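Local coordinates for glycoprotein E (PDB 2GIY) that pairs with glycoprotein gI to bind the Fc part of host IgG and to drive cell-to-cell spread of herpes simplex virus 1 in epithelia, at residues Y66-C69 against L70-Q74. Sequence-based numbering, arbitrary orientation.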
# COMPACT_ATOMS: atom_id res chain seq x y z
N TYR A 66 1.29 -16.20 1.53
CA TYR A 66 0.08 -16.41 0.75
C TYR A 66 -0.86 -15.23 1.04
O TYR A 66 -1.67 -15.29 1.96
CB TYR A 66 -0.60 -17.73 1.16
CG TYR A 66 0.11 -19.01 0.75
CD1 TYR A 66 1.38 -18.99 0.15
CD2 TYR A 66 -0.48 -20.25 0.98
CE1 TYR A 66 2.03 -20.19 -0.21
CE2 TYR A 66 0.15 -21.44 0.63
CZ TYR A 66 1.40 -21.41 0.04
OH TYR A 66 2.01 -22.60 -0.30
N GLU A 67 -0.75 -14.17 0.25
CA GLU A 67 -1.57 -12.98 0.48
C GLU A 67 -3.07 -13.20 0.62
O GLU A 67 -3.69 -12.69 1.56
CB GLU A 67 -1.31 -11.94 -0.62
CG GLU A 67 -2.15 -10.68 -0.47
CD GLU A 67 -1.72 -9.57 -1.41
OE1 GLU A 67 -1.44 -9.88 -2.59
OE2 GLU A 67 -1.67 -8.40 -0.98
N SER A 68 -3.67 -13.95 -0.30
CA SER A 68 -5.11 -14.20 -0.24
C SER A 68 -5.50 -14.90 1.05
O SER A 68 -6.59 -14.68 1.59
CB SER A 68 -5.56 -15.05 -1.43
OG SER A 68 -4.97 -16.33 -1.40
N CYS A 69 -4.61 -15.76 1.55
CA CYS A 69 -4.85 -16.49 2.78
C CYS A 69 -4.96 -15.61 4.02
O CYS A 69 -5.64 -15.96 4.98
CB CYS A 69 -3.74 -17.52 3.00
SG CYS A 69 -3.98 -19.06 2.05
N LEU A 70 -4.27 -14.48 4.01
CA LEU A 70 -4.32 -13.58 5.16
C LEU A 70 -5.76 -13.17 5.45
O LEU A 70 -6.13 -12.98 6.60
CB LEU A 70 -3.46 -12.33 4.89
CG LEU A 70 -1.99 -12.56 4.52
CD1 LEU A 70 -1.30 -11.22 4.29
CD2 LEU A 70 -1.29 -13.34 5.63
N TYR A 71 -6.57 -13.05 4.39
CA TYR A 71 -7.96 -12.65 4.55
C TYR A 71 -8.90 -13.77 4.98
O TYR A 71 -9.99 -13.50 5.49
CB TYR A 71 -8.47 -12.01 3.26
CG TYR A 71 -7.64 -10.83 2.81
CD1 TYR A 71 -6.52 -11.01 2.00
CD2 TYR A 71 -7.94 -9.54 3.25
CE1 TYR A 71 -5.72 -9.94 1.63
CE2 TYR A 71 -7.14 -8.46 2.89
CZ TYR A 71 -6.04 -8.66 2.09
OH TYR A 71 -5.24 -7.59 1.76
N HIS A 72 -8.49 -15.01 4.77
CA HIS A 72 -9.29 -16.17 5.17
C HIS A 72 -8.35 -17.31 5.57
O HIS A 72 -8.27 -18.34 4.91
CB HIS A 72 -10.22 -16.62 4.03
CG HIS A 72 -9.56 -16.65 2.68
ND1 HIS A 72 -8.57 -17.55 2.36
CD2 HIS A 72 -9.77 -15.91 1.57
CE1 HIS A 72 -8.20 -17.36 1.10
NE2 HIS A 72 -8.91 -16.37 0.60
N PRO A 73 -7.62 -17.11 6.69
CA PRO A 73 -6.65 -18.05 7.26
C PRO A 73 -7.22 -19.38 7.72
O PRO A 73 -6.48 -20.26 8.14
CB PRO A 73 -6.04 -17.25 8.41
CG PRO A 73 -7.19 -16.41 8.87
CD PRO A 73 -7.77 -15.93 7.56
N GLN A 74 -8.54 -19.53 7.64
CA GLN A 74 -9.20 -20.76 8.06
C GLN A 74 -9.58 -21.67 6.89
O GLN A 74 -10.18 -22.73 7.10
CB GLN A 74 -10.44 -20.44 8.89
CG GLN A 74 -10.16 -19.76 10.22
CD GLN A 74 -9.73 -20.74 11.30
OE1 GLN A 74 -10.55 -20.87 12.34
NE2 GLN A 74 -8.68 -21.37 11.20
O HOH W 1 -3.82 -7.11 -0.38
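The Tyr71 ring sets one edge against Ser68 O and one flank beside Glu67, within the short helix 67-71 that follows strand 63-66 in the C-terminal, immunoglobulin-like domain of the glycoprotein E ectodomain. The turn illustrates how a short helix can be held mainly by i to i+3 bonds: Leu70 N reaches Glu67 O at 3.1 Å and, weakly, Tyr66 O, sharing its N-H between two carbonyls; Tyr71 N reaches Ser68 O at 3.2 Å, and a weak bond from His72 N to Cys69 O follows. Traced outward, Tyr71 CB and, more distantly, CG meet Ser68 O; CD1 passes 3.3 Å from Glu67 O and CE1 stays beside the same oxygen, with Glu67 CG a little farther off. With CG beside the backbone N (chi1 -56°), the ring runs alongside the extended Glu67 chain, and one water lies 2.6 Å from both Tyr71 OH and Glu67 OE2. OE2 also accepts a bond from Trp159 NE1, while OE1 makes a salt bridge to Arg14 of the second subunit, whose His40 ring meets the Tyr71 ring. Cys69, disulfide-bonded to Cys78, ties the turn to helix 76-79. Chi1 of 44° folds the His72 ring back: Ser68 O lies beneath one face, displaced toward NE2, 3.0 Å away but too poorly angled for a hydrogen bond. Pro73, lacking an N-H, rests its CD 3.3 Å from Cys69 O.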